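Cas13d (uncultured Ruminococcus sp, PDB 6IV9) binds CRISPR RNA and, through its two HEPN domains, governs both maturation of that guide and cleavage of target RNA. Local coordinates at residues R276-L281 with P312-T317; Y320-R325 with F498-Y503; E324-I329 with K567-M572. The protein carries 2 engineered substitutions. All blocks are in the same frame, centred on the assembly; numbering follows the deposited sequence.

Contact 1 of 3, residues R276-L281 with P312-T317; sequences RVYHML and PEYRDT
The imidazole of His279 has the CA of Tyr314 over one face and two oxygens, from Thr317 and Glu313, at its edge. Tyr314 CA makes a CH-pi contact 4.0 Å from the centroid of the His279 ring, displaced toward the rim. In return, His279 CD2 sits over the centre of one face of the Tyr314 ring, 3.5 Å from CE2, with the two ring planes inclined by 34°. Both histidine nitrogens are engaged. ND1 of His279 and OG1 of Thr317 lie 2.7 Å apart in a nearly straight hydrogen bond, and NE2 of His279 donates to OE2 of Glu313, also at 2.7 Å. The glutamate oxygen lies close to the imidazole plane, although the donor approaches it from above the carboxylate plane. Glu313 reaches this edge because its CG is set between the backbone N and the carbonyl carbon (chi1 68°) and the rest of the chain runs straight. The two bonds, one at each ring nitrogen, limit rotation of the imidazole, and Tyr219 N, a second donor to OE2 of Glu313, helps to position the carboxylate. Beside the imidazole, Tyr278 CE2 approaches Tyr314 OH at 3.5 Å, and both tyrosine hydroxyls bond to Asn217 O. The segments of helices 267-291 and 312-330 cross at 103° with axes 9.4 Å apart; Phe245 of helix 232-251 touches Tyr278, and Met504 of helix 497-505 lies against Met280.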
loop_
_atom_site.group_PDB
_atom_site.type_symbol
_atom_site.label_atom_id
_atom_site.label_comp_id
_atom_site.label_asym_id
_atom_site.label_seq_id
_atom_site.Cartn_x
_atom_site.Cartn_y
_atom_site.Cartn_z
ATOM N N ARG A 276 18.092 -0.489 -18.382
ATOM C CA ARG A 276 16.876 -0.967 -17.677
ATOM C C ARG A 276 16.630 -0.108 -16.434
ATOM O O ARG A 276 15.519 0.274 -16.226
ATOM C CB ARG A 276 17.033 -2.438 -17.290
ATOM C CG ARG A 276 16.990 -3.392 -18.469
ATOM C CD ARG A 276 16.764 -4.813 -18.044
ATOM N NE ARG A 276 17.850 -5.302 -17.235
ATOM C CZ ARG A 276 18.896 -5.968 -17.699
ATOM N NH1 ARG A 276 19.059 -6.134 -18.995
ATOM N NH2 ARG A 276 19.769 -6.476 -16.855
ATOM N N VAL A 277 17.671 0.183 -15.666
ATOM C CA VAL A 277 17.527 1.024 -14.446
ATOM C C VAL A 277 17.066 2.423 -14.851
ATOM O O VAL A 277 16.170 2.944 -14.229
ATOM C CB VAL A 277 18.824 1.064 -13.621
ATOM C CG1 VAL A 277 18.707 2.018 -12.460
ATOM C CG2 VAL A 277 19.204 -0.307 -13.137
ATOM N N TYR A 278 17.645 2.960 -15.915
ATOM C CA TYR A 278 17.254 4.305 -16.380
ATOM C C TYR A 278 15.764 4.307 -16.743
ATOM O O TYR A 278 15.069 5.210 -16.346
ATOM C CB TYR A 278 18.043 4.674 -17.636
ATOM C CG TYR A 278 17.481 5.871 -18.349
ATOM C CD1 TYR A 278 17.475 7.108 -17.743
ATOM C CD2 TYR A 278 16.925 5.769 -19.606
ATOM C CE1 TYR A 278 16.945 8.214 -18.370
ATOM C CE2 TYR A 278 16.393 6.870 -20.249
ATOM C CZ TYR A 278 16.403 8.097 -19.629
ATOM O OH TYR A 278 15.891 9.192 -20.231
ATOM N N HIS A 279 15.307 3.290 -17.457
ATOM C CA HIS A 279 13.887 3.235 -17.870
ATOM C C HIS A 279 12.983 3.204 -16.635
ATOM O O HIS A 279 11.943 3.831 -16.661
ATOM C CB HIS A 279 13.665 2.013 -18.755
ATOM C CG HIS A 279 14.239 2.164 -20.120
ATOM N ND1 HIS A 279 14.478 1.110 -20.937
ATOM C CD2 HIS A 279 14.622 3.252 -20.802
ATOM C CE1 HIS A 279 14.975 1.540 -22.059
ATOM N NE2 HIS A 279 15.070 2.831 -22.002
ATOM N N MET A 280 13.371 2.445 -15.622
ATOM C CA MET A 280 12.551 2.355 -14.394
ATOM C C MET A 280 12.475 3.729 -13.725
ATOM O O MET A 280 11.390 4.160 -13.426
ATOM C CB MET A 280 13.153 1.322 -13.438
ATOM C CG MET A 280 13.091 -0.088 -13.973
ATOM S SD MET A 280 13.965 -1.349 -13.031
ATOM C CE MET A 280 12.881 -1.547 -11.623
ATOM N N LEU A 281 13.607 4.403 -13.564
ATOM C CA LEU A 281 13.642 5.726 -12.899
ATOM C C LEU A 281 12.875 6.760 -13.719
ATOM O O LEU A 281 12.129 7.494 -13.163
ATOM C CB LEU A 281 15.098 6.154 -12.746
ATOM C CG LEU A 281 15.973 5.219 -11.932
ATOM C CD1 LEU A 281 17.366 5.783 -11.801
ATOM C CD2 LEU A 281 15.378 4.965 -10.576
ATOM N N PRO A 312 9.756 2.409 -27.850
ATOM C CA PRO A 312 9.538 0.996 -27.578
ATOM C C PRO A 312 10.594 0.375 -26.654
ATOM O O PRO A 312 10.347 -0.638 -26.096
ATOM C CB PRO A 312 9.638 0.319 -28.947
ATOM C CG PRO A 312 9.448 1.425 -29.939
ATOM C CD PRO A 312 9.960 2.667 -29.261
ATOM N N GLU A 313 11.744 1.021 -26.513
ATOM C CA GLU A 313 12.819 0.483 -25.643
ATOM C C GLU A 313 12.308 0.401 -24.193
ATOM O O GLU A 313 12.690 -0.489 -23.492
ATOM C CB GLU A 313 14.121 1.260 -25.820
ATOM C CG GLU A 313 14.093 2.685 -25.312
ATOM C CD GLU A 313 15.450 3.361 -25.332
ATOM O OE1 GLU A 313 16.142 3.207 -26.318
ATOM O OE2 GLU A 313 15.794 4.014 -24.376
ATOM N N TYR A 314 11.476 1.344 -23.783
ATOM C CA TYR A 314 10.926 1.320 -22.407
ATOM C C TYR A 314 10.063 0.080 -22.221
ATOM O O TYR A 314 10.148 -0.556 -21.215
ATOM C CB TYR A 314 10.085 2.563 -22.154
ATOM C CG TYR A 314 10.873 3.803 -21.856
ATOM C CD1 TYR A 314 11.394 4.581 -22.866
ATOM C CD2 TYR A 314 11.098 4.198 -20.559
ATOM C CE1 TYR A 314 12.112 5.728 -22.592
ATOM C CE2 TYR A 314 11.807 5.342 -20.266
ATOM C CZ TYR A 314 12.323 6.111 -21.286
ATOM O OH TYR A 314 13.006 7.232 -20.969
ATOM N N ARG A 315 9.257 -0.234 -23.225
ATOM C CA ARG A 315 8.370 -1.420 -23.194
ATOM C C ARG A 315 9.208 -2.693 -23.146
ATOM O O ARG A 315 8.768 -3.642 -22.560
ATOM C CB ARG A 315 7.285 -1.335 -24.266
ATOM C CG ARG A 315 6.289 -0.221 -23.998
ATOM C CD ARG A 315 5.087 -0.234 -24.905
ATOM N NE ARG A 315 5.437 0.057 -26.275
ATOM C CZ ARG A 315 5.762 1.243 -26.727
ATOM N NH1 ARG A 315 5.714 2.289 -25.934
ATOM N NH2 ARG A 315 6.150 1.385 -27.971
ATOM N N ASP A 316 10.366 -2.683 -23.789
ATOM C CA ASP A 316 11.267 -3.858 -23.757
ATOM C C ASP A 316 11.730 -4.091 -22.316
ATOM O O ASP A 316 11.843 -5.215 -21.916
ATOM C CB ASP A 316 12.428 -3.671 -24.722
ATOM C CG ASP A 316 12.007 -3.834 -26.168
ATOM O OD1 ASP A 316 10.964 -4.409 -26.404
ATOM O OD2 ASP A 316 12.729 -3.375 -27.013
ATOM N N THR A 317 12.034 -3.019 -21.598
ATOM C CA THR A 317 12.462 -3.175 -20.192
ATOM C C THR A 317 11.313 -3.762 -19.368
ATOM O O THR A 317 11.557 -4.675 -18.620
ATOM C CB THR A 317 12.948 -1.851 -19.600
ATOM O OG1 THR A 317 14.179 -1.491 -20.218
ATOM C CG2 THR A 317 13.099 -1.914 -18.100
#

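Contact 2 of 3, residues Y320-R325 with F498-Y503. With nucleotides of chain B.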
loop_
_atom_site.group_PDB
_atom_site.type_symbol
_atom_site.label_atom_id
_atom_site.label_comp_id
_atom_site.label_asym_id
_atom_site.label_seq_id
_atom_site.Cartn_x
_atom_site.Cartn_y
_atom_site.Cartn_z
ATOM N N TYR A 320 11.064 -7.357 -20.069
ATOM C CA TYR A 320 12.213 -8.106 -19.530
ATOM C C TYR A 320 11.998 -8.417 -18.047
ATOM O O TYR A 320 12.249 -9.522 -17.630
ATOM C CB TYR A 320 13.468 -7.259 -19.707
ATOM C CG TYR A 320 14.721 -7.902 -19.195
ATOM C CD1 TYR A 320 15.061 -7.841 -17.864
ATOM C CD2 TYR A 320 15.555 -8.593 -20.041
ATOM C CE1 TYR A 320 16.207 -8.436 -17.385
ATOM C CE2 TYR A 320 16.705 -9.198 -19.581
ATOM C CZ TYR A 320 17.034 -9.116 -18.248
ATOM O OH TYR A 320 18.163 -9.717 -17.798
ATOM N N LEU A 321 11.557 -7.430 -17.277
ATOM C CA LEU A 321 11.371 -7.661 -15.829
ATOM C C LEU A 321 10.274 -8.693 -15.587
ATOM O O LEU A 321 10.499 -9.589 -14.822
ATOM C CB LEU A 321 11.021 -6.330 -15.162
ATOM C CG LEU A 321 12.036 -5.204 -15.329
ATOM C CD1 LEU A 321 11.456 -3.887 -14.857
ATOM C CD2 LEU A 321 13.329 -5.524 -14.603
ATOM N N VAL A 322 9.113 -8.533 -16.209
ATOM C CA VAL A 322 7.987 -9.486 -15.980
ATOM C C VAL A 322 8.317 -10.879 -16.507
ATOM O O VAL A 322 7.969 -11.818 -15.862
ATOM C CB VAL A 322 6.633 -8.990 -16.499
ATOM C CG1 VAL A 322 5.525 -9.624 -15.702
ATOM C CG2 VAL A 322 6.532 -7.494 -16.369
ATOM N N GLU A 323 8.975 -10.958 -17.656
ATOM C CA GLU A 323 9.344 -12.257 -18.260
ATOM C C GLU A 323 10.280 -12.983 -17.302
ATOM O O GLU A 323 10.134 -14.163 -17.123
ATOM C CB GLU A 323 10.112 -12.012 -19.550
ATOM C CG GLU A 323 9.259 -11.995 -20.787
ATOM C CD GLU A 323 9.977 -11.419 -21.998
ATOM O OE1 GLU A 323 11.210 -11.452 -22.010
ATOM O OE2 GLU A 323 9.300 -10.921 -22.912
ATOM N N GLU A 324 11.201 -12.260 -16.696
ATOM C CA GLU A 324 12.154 -12.899 -15.772
ATOM C C GLU A 324 11.403 -13.512 -14.585
ATOM O O GLU A 324 11.736 -14.598 -14.192
ATOM C CB GLU A 324 13.132 -11.837 -15.294
ATOM C CG GLU A 324 14.273 -12.388 -14.493
ATOM C CD GLU A 324 15.260 -11.312 -14.094
ATOM O OE1 GLU A 324 16.180 -11.044 -14.866
ATOM O OE2 GLU A 324 15.092 -10.754 -13.015
ATOM N N ARG A 325 10.458 -12.785 -14.010
ATOM C CA ARG A 325 9.684 -13.322 -12.871
ATOM C C ARG A 325 8.796 -14.489 -13.315
ATOM O O ARG A 325 8.778 -15.482 -12.647
ATOM C CB ARG A 325 8.832 -12.197 -12.288
ATOM C CG ARG A 325 7.805 -12.661 -11.278
ATOM C CD ARG A 325 8.452 -12.908 -9.944
ATOM N NE ARG A 325 9.107 -14.192 -9.921
ATOM C CZ ARG A 325 9.735 -14.694 -8.875
ATOM N NH1 ARG A 325 9.756 -14.033 -7.737
ATOM N NH2 ARG A 325 10.331 -15.861 -8.964
ATOM N N PHE A 498 0.310 -1.223 -19.051
ATOM C CA PHE A 498 -0.012 -0.510 -17.795
ATOM C C PHE A 498 0.199 -1.460 -16.611
ATOM O O PHE A 498 0.784 -1.042 -15.644
ATOM C CB PHE A 498 -1.423 0.073 -17.831
ATOM C CG PHE A 498 -1.752 0.847 -16.584
ATOM C CD1 PHE A 498 -1.446 2.188 -16.483
ATOM C CD2 PHE A 498 -2.309 0.218 -15.491
ATOM C CE1 PHE A 498 -1.720 2.886 -15.323
ATOM C CE2 PHE A 498 -2.591 0.921 -14.337
ATOM C CZ PHE A 498 -2.287 2.252 -14.254
ATOM N N SER A 499 -0.252 -2.706 -16.739
ATOM C CA SER A 499 -0.108 -3.739 -15.684
ATOM C C SER A 499 1.375 -4.024 -15.448
ATOM O O SER A 499 1.775 -4.111 -14.328
ATOM C CB SER A 499 -0.822 -4.995 -16.078
ATOM O OG SER A 499 -2.162 -4.730 -16.388
ATOM N N LYS A 500 2.136 -4.149 -16.523
ATOM C CA LYS A 500 3.590 -4.415 -16.437
ATOM C C LYS A 500 4.288 -3.225 -15.767
ATOM O O LYS A 500 5.256 -3.426 -15.088
ATOM C CB LYS A 500 4.127 -4.845 -17.805
ATOM C CG LYS A 500 3.593 -6.183 -18.278
ATOM C CD LYS A 500 4.180 -6.668 -19.584
ATOM C CE LYS A 500 3.401 -6.253 -20.805
ATOM N NZ LYS A 500 3.641 -7.161 -21.944
ATOM N N MET A 501 3.802 -2.018 -16.024
ATOM C CA MET A 501 4.393 -0.811 -15.412
ATOM C C MET A 501 4.180 -0.880 -13.902
ATOM O O MET A 501 5.084 -0.565 -13.182
ATOM C CB MET A 501 3.739 0.452 -15.951
ATOM C CG MET A 501 4.286 1.689 -15.351
ATOM S SD MET A 501 3.674 3.144 -16.184
ATOM C CE MET A 501 1.962 3.147 -15.692
ATOM N N ILE A 502 2.992 -1.287 -13.474
ATOM C CA ILE A 502 2.712 -1.440 -12.019
ATOM C C ILE A 502 3.623 -2.526 -11.444
ATOM O O ILE A 502 4.176 -2.319 -10.396
ATOM C CB ILE A 502 1.223 -1.709 -11.751
ATOM C CG1 ILE A 502 0.359 -0.564 -12.278
ATOM C CG2 ILE A 502 0.998 -1.974 -10.280
ATOM C CD1 ILE A 502 0.696 0.781 -11.725
ATOM N N TYR A 503 3.835 -3.610 -12.174
ATOM C CA TYR A 503 4.732 -4.671 -11.668
ATOM C C TYR A 503 6.137 -4.094 -11.474
ATOM O O TYR A 503 6.770 -4.395 -10.513
ATOM C CB TYR A 503 4.817 -5.877 -12.601
ATOM C CG TYR A 503 5.873 -6.843 -12.146
ATOM C CD1 TYR A 503 5.637 -7.697 -11.092
ATOM C CD2 TYR A 503 7.136 -6.847 -12.697
ATOM C CE1 TYR A 503 6.605 -8.557 -10.619
ATOM C CE2 TYR A 503 8.120 -7.702 -12.240
ATOM C CZ TYR A 503 7.857 -8.555 -11.190
ATOM O OH TYR A 503 8.804 -9.389 -10.704
ATOM P P U B 43 3.773 -17.778 -2.488
ATOM O OP1 U B 43 2.740 -16.863 -3.099
ATOM O OP2 U B 43 3.388 -18.655 -1.385
ATOM O "O5'" U B 43 4.292 -18.622 -3.729
ATOM C "C5'" U B 43 5.391 -19.534 -3.597
ATOM C "C4'" U B 43 5.399 -20.496 -4.765
ATOM O "O4'" U B 43 5.726 -19.705 -5.924
ATOM C "C3'" U B 43 6.489 -21.582 -4.722
ATOM O "O3'" U B 43 5.917 -22.684 -4.038
ATOM C "C2'" U B 43 6.748 -21.829 -6.217
ATOM O "O2'" U B 43 5.633 -22.552 -6.689
ATOM C "C1'" U B 43 6.624 -20.408 -6.785
ATOM N N1 U B 43 7.897 -19.677 -6.846
ATOM C C2 U B 43 8.840 -20.093 -7.753
ATOM O O2 U B 43 8.650 -21.002 -8.534
ATOM N N3 U B 43 10.017 -19.400 -7.720
ATOM C C4 U B 43 10.344 -18.355 -6.898
ATOM O O4 U B 43 11.451 -17.829 -7.004
ATOM C C5 U B 43 9.319 -17.976 -5.985
ATOM C C6 U B 43 8.160 -18.633 -5.986
HETATM O O HOH W 1 11.141 -9.528 -12.068
#
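A buried helix crossing beside the CRISPR RNA brings Tyr503 of helix 497-505 against Val322 and Arg325 of helix 312-330, the two segments running at 74° to each other. With CG anti to the backbone N (chi1 172°), the Tyr503 ring extends to the 320-325 segment. Its OH comes to rest 3.2 Å from CB of Arg325, close to CG and CD of the same chain, which passes the phenol at about a right angle. Val322 CG2 contacts both Lys500 and Tyr503, meeting Lys500 CG at 3.7 Å and Tyr503 CD2 at 3.8 Å. The lysine's amino group is held beyond this apolar stem, in a salt bridge with Asp319 and a hydrogen bond to Ala492 O. A water in the plane of the Tyr503 ring lies 2.7 Å from Tyr503 OH and donates to Leu321 O at 2.8 Å. Past the phenol, Arg325 bends at two torsions and its NH2 donates to O4 of U43 of chain B at 3.0 Å, with the base oxygen in the guanidinium plane. No direct hydrogen bond joins the two segments, so van der Waals contact and one shared water hold them. The arginine NH2 approaches O4 from over the face of the base, so the bond probably adds a polar and electrostatic hold on U43 of chain B and says little about which base is preferred.

Contact 3 of 3, residues E324-I329 with K567-M572. With nucleotides of chain B.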
loop_
_atom_site.group_PDB
_atom_site.type_symbol
_atom_site.label_atom_id
_atom_site.label_comp_id
_atom_site.label_asym_id
_atom_site.label_seq_id
_atom_site.Cartn_x
_atom_site.Cartn_y
_atom_site.Cartn_z
ATOM N N GLU A 324 11.201 -12.260 -16.696
ATOM C CA GLU A 324 12.154 -12.899 -15.772
ATOM C C GLU A 324 11.403 -13.512 -14.585
ATOM O O GLU A 324 11.736 -14.598 -14.192
ATOM C CB GLU A 324 13.132 -11.837 -15.294
ATOM C CG GLU A 324 14.273 -12.388 -14.493
ATOM C CD GLU A 324 15.260 -11.312 -14.094
ATOM O OE1 GLU A 324 16.180 -11.044 -14.866
ATOM O OE2 GLU A 324 15.092 -10.754 -13.015
ATOM N N ARG A 325 10.458 -12.785 -14.010
ATOM C CA ARG A 325 9.684 -13.322 -12.871
ATOM C C ARG A 325 8.796 -14.489 -13.315
ATOM O O ARG A 325 8.778 -15.482 -12.647
ATOM C CB ARG A 325 8.832 -12.197 -12.288
ATOM C CG ARG A 325 7.805 -12.661 -11.278
ATOM C CD ARG A 325 8.452 -12.908 -9.944
ATOM N NE ARG A 325 9.107 -14.192 -9.921
ATOM C CZ ARG A 325 9.735 -14.694 -8.875
ATOM N NH1 ARG A 325 9.756 -14.033 -7.737
ATOM N NH2 ARG A 325 10.331 -15.861 -8.964
ATOM N N LEU A 326 8.066 -14.324 -14.408
ATOM C CA LEU A 326 7.130 -15.359 -14.906
ATOM C C LEU A 326 7.891 -16.614 -15.349
ATOM O O LEU A 326 7.432 -17.697 -15.081
ATOM C CB LEU A 326 6.329 -14.754 -16.058
ATOM C CG LEU A 326 4.862 -14.436 -15.792
ATOM C CD1 LEU A 326 4.480 -14.502 -14.337
ATOM C CD2 LEU A 326 4.417 -13.152 -16.444
ATOM N N LYS A 327 9.006 -16.431 -16.037
ATOM C CA LYS A 327 9.788 -17.594 -16.510
ATOM C C LYS A 327 10.319 -18.389 -15.311
ATOM O O LYS A 327 10.314 -19.585 -15.386
ATOM C CB LYS A 327 10.770 -17.182 -17.608
ATOM C CG LYS A 327 10.076 -16.533 -18.796
ATOM C CD LYS A 327 10.729 -16.700 -20.142
ATOM C CE LYS A 327 12.015 -15.919 -20.249
ATOM N NZ LYS A 327 12.231 -15.391 -21.610
ATOM N N SER A 328 10.754 -17.733 -14.247
ATOM C CA SER A 328 11.235 -18.512 -13.078
ATOM C C SER A 328 10.101 -19.334 -12.451
ATOM O O SER A 328 10.365 -20.412 -12.009
ATOM C CB SER A 328 11.935 -17.653 -12.080
ATOM O OG SER A 328 11.094 -16.621 -11.618
ATOM N N ILE A 329 8.909 -18.773 -12.310
ATOM C CA ILE A 329 7.768 -19.554 -11.763
ATOM C C ILE A 329 7.321 -20.656 -12.738
ATOM O O ILE A 329 7.062 -21.755 -12.313
ATOM C CB ILE A 329 6.595 -18.598 -11.510
ATOM C CG1 ILE A 329 6.939 -17.516 -10.494
ATOM C CG2 ILE A 329 5.354 -19.358 -11.120
ATOM C CD1 ILE A 329 6.062 -16.306 -10.588
ATOM N N LYS A 567 -0.079 -8.631 -8.150
ATOM C CA LYS A 567 0.055 -8.673 -6.679
ATOM C C LYS A 567 0.606 -10.043 -6.272
ATOM O O LYS A 567 1.482 -10.090 -5.446
ATOM C CB LYS A 567 -1.314 -8.437 -6.049
ATOM C CG LYS A 567 -1.435 -8.693 -4.560
ATOM C CD LYS A 567 -2.787 -8.343 -3.999
ATOM C CE LYS A 567 -2.921 -8.668 -2.531
ATOM N NZ LYS A 567 -2.864 -10.119 -2.271
ATOM N N ASN A 568 0.103 -11.115 -6.873
ATOM C CA ASN A 568 0.567 -12.472 -6.502
ATOM C C ASN A 568 2.058 -12.655 -6.826
ATOM O O ASN A 568 2.785 -13.093 -5.983
ATOM C CB ASN A 568 -0.258 -13.548 -7.215
ATOM C CG ASN A 568 -1.739 -13.496 -6.901
ATOM O OD1 ASN A 568 -2.139 -13.075 -5.841
ATOM N ND2 ASN A 568 -2.563 -13.932 -7.829
ATOM N N ILE A 569 2.468 -12.356 -8.045
ATOM C CA ILE A 569 3.887 -12.552 -8.455
ATOM C C ILE A 569 4.831 -11.539 -7.803
ATOM O O ILE A 569 5.937 -11.898 -7.535
ATOM C CB ILE A 569 4.041 -12.668 -9.976
ATOM C CG1 ILE A 569 3.800 -11.336 -10.677
ATOM C CG2 ILE A 569 3.139 -13.766 -10.497
ATOM C CD1 ILE A 569 4.002 -11.384 -12.147
ATOM N N ALA A 570 4.391 -10.300 -7.623
ATOM C CA ALA A 570 5.236 -9.277 -6.969
ATOM C C ALA A 570 5.500 -9.640 -5.502
ATOM O O ALA A 570 6.495 -9.217 -4.979
ATOM C CB ALA A 570 4.640 -7.908 -7.106
ATOM N N SER A 571 4.563 -10.335 -4.874
ATOM C CA SER A 571 4.627 -10.719 -3.445
ATOM C C SER A 571 5.597 -11.877 -3.219
ATOM O O SER A 571 5.909 -12.158 -2.095
ATOM C CB SER A 571 3.257 -11.020 -2.912
ATOM O OG SER A 571 2.448 -9.867 -2.937
ATOM N N MET A 572 5.990 -12.555 -4.284
ATOM C CA MET A 572 6.906 -13.708 -4.162
ATOM C C MET A 572 8.326 -13.244 -3.877
ATOM O O MET A 572 8.717 -12.210 -4.344
ATOM C CB MET A 572 6.877 -14.561 -5.427
ATOM C CG MET A 572 5.576 -15.278 -5.597
ATOM S SD MET A 572 5.445 -16.149 -7.140
ATOM C CE MET A 572 3.795 -16.817 -7.016
ATOM P P U B 43 3.773 -17.778 -2.488
ATOM O OP1 U B 43 2.740 -16.863 -3.099
ATOM O OP2 U B 43 3.388 -18.655 -1.385
ATOM O "O5'" U B 43 4.292 -18.622 -3.729
ATOM C "C5'" U B 43 5.391 -19.534 -3.597
ATOM C "C4'" U B 43 5.399 -20.496 -4.765
ATOM O "O4'" U B 43 5.726 -19.705 -5.924
ATOM C "C3'" U B 43 6.489 -21.582 -4.722
ATOM O "O3'" U B 43 5.917 -22.684 -4.038
ATOM C "C2'" U B 43 6.748 -21.829 -6.217
ATOM O "O2'" U B 43 5.633 -22.552 -6.689
ATOM C "C1'" U B 43 6.624 -20.408 -6.785
ATOM N N1 U B 43 7.897 -19.677 -6.846
ATOM C C2 U B 43 8.840 -20.093 -7.753
ATOM O O2 U B 43 8.650 -21.002 -8.534
ATOM N N3 U B 43 10.017 -19.400 -7.720
ATOM C C4 U B 43 10.344 -18.355 -6.898
ATOM O O4 U B 43 11.451 -17.829 -7.004
ATOM C C5 U B 43 9.319 -17.976 -5.985
ATOM C C6 U B 43 8.160 -18.633 -5.986
ATOM P P U B 34 -4.841 -10.703 0.625
ATOM O OP1 U B 34 -3.570 -11.307 0.143
ATOM O OP2 U B 34 -5.491 -11.176 1.828
ATOM O "O5'" U B 34 -4.606 -9.160 0.777
ATOM C "C5'" U B 34 -4.215 -8.576 2.028
ATOM C "C4'" U B 34 -4.256 -7.080 1.903
ATOM O "O4'" U B 34 -5.594 -6.584 1.686
ATOM C "C3'" U B 34 -3.772 -6.312 3.125
ATOM O "O3'" U B 34 -2.338 -6.320 3.071
ATOM C "C2'" U B 34 -4.379 -4.943 2.860
ATOM O "O2'" U B 34 -3.596 -4.242 1.904
ATOM C "C1'" U B 34 -5.755 -5.341 2.326
ATOM N N1 U B 34 -6.767 -5.514 3.386
ATOM C C2 U B 34 -7.214 -4.348 3.962
ATOM O O2 U B 34 -6.791 -3.253 3.640
ATOM N N3 U B 34 -8.143 -4.512 4.940
ATOM C C4 U B 34 -8.670 -5.694 5.397
ATOM O O4 U B 34 -9.552 -5.660 6.236
ATOM C C5 U B 34 -8.184 -6.864 4.734
ATOM C C6 U B 34 -7.244 -6.735 3.788
ATOM P P A B 42 2.389 -15.995 2.249
ATOM O OP1 A B 42 1.136 -16.081 1.475
ATOM O OP2 A B 42 2.845 -17.058 3.187
ATOM O "O5'" A B 42 3.619 -15.950 1.250
ATOM C "C5'" A B 42 3.633 -14.981 0.221
ATOM C "C4'" A B 42 4.932 -15.136 -0.483
ATOM O "O4'" A B 42 5.935 -14.582 0.397
ATOM C "C3'" A B 42 5.355 -16.578 -0.753
ATOM O "O3'" A B 42 5.025 -16.927 -2.111
ATOM C "C2'" A B 42 6.877 -16.517 -0.636
ATOM O "O2'" A B 42 7.675 -16.211 -1.750
ATOM C "C1'" A B 42 7.111 -15.310 0.276
ATOM N N9 A B 42 7.507 -15.781 1.592
ATOM C C8 A B 42 6.898 -16.686 2.426
ATOM N N7 A B 42 7.582 -16.944 3.512
ATOM C C5 A B 42 8.727 -16.171 3.373
ATOM C C6 A B 42 9.842 -15.979 4.200
ATOM N N6 A B 42 10.001 -16.598 5.373
ATOM N N1 A B 42 10.797 -15.113 3.782
ATOM C C2 A B 42 10.633 -14.491 2.605
ATOM N N3 A B 42 9.620 -14.583 1.743
ATOM C C4 A B 42 8.699 -15.460 2.188
HETATM O O HOH W 2 8.635 -11.390 -6.994
#
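Between Arg325 and the end of helix 556-570, a single water is held by three groups. It accepts from NH1 of Arg325 at 3.0 Å, and donates to O of Ile569 and to O of Met572, each at 2.8 Å. It lies in the guanidinium plane, and NH1 also donates to Arg573 O, which ties the arginine to the peptide groups leaving the helix. On the other branch, NH2 of Arg325 donates to OG of Ser328 at 2.9 Å, and that hydroxyl donates in turn to Arg325 O. These bonds, from the water, the backbone and one turn of its own helix, together with the bond to U43 of chain B, limit the rotation of the guanidinium. Next to these polar groups, apolar side chains gather round Ile569. Its CG1 is turned to lie between the backbone N and the carbonyl carbon (chi1 71°), which puts CD1 against CD1 of Leu326 at 3.8 Å and leaves CG2 beside Ile329. Ile329 and Met572 reach toward each other tip to tip, with CD1 of the isoleucine 3.5 Å from SD of the methionine. Met572, extended beyond CG, carries its CE to 3.6 Å from O4' of U43 of chain B, so that its thioether end packs against this ribose oxygen. At the far end of the segment NZ of Lys567 donates to OP1 of U34 of chain B at 2.8 Å, probably an electrostatic hold on the backbone of the RNA. Around the contact, Tyr503 of helix 497-505 packs on Arg325 and Ile569, Val365 of helix 353-366 touches Ile329 and Ile364 touches Met572, and the lysine stem lies along helix 511-535.

How the contacts relate
From the N terminus, contact 1 is the first to close, bringing helix 312-330 across helix 267-291 over a 30-residue connection. Contacts 2 and 3 open farther along that same helix, from overlapping segments that share Glu324 and Arg325. Contact 2 closes first, at helix 497-505, after 172 residues; contact 3 closes at helix 556-570, after 237, so both long loops start from the same stretch, the one closed by contact 3 running farther along the chain. Contacts 1 and 2 touch through Met280 against Leu321 and Arg276 against Tyr320, and Tyr503 packs on Ile569 between contacts 2 and 3. Helix 312-330 therefore ties one earlier helix, 267-291, to two later ones, 497-505 and 556-570, its C-terminal part meeting the RNA.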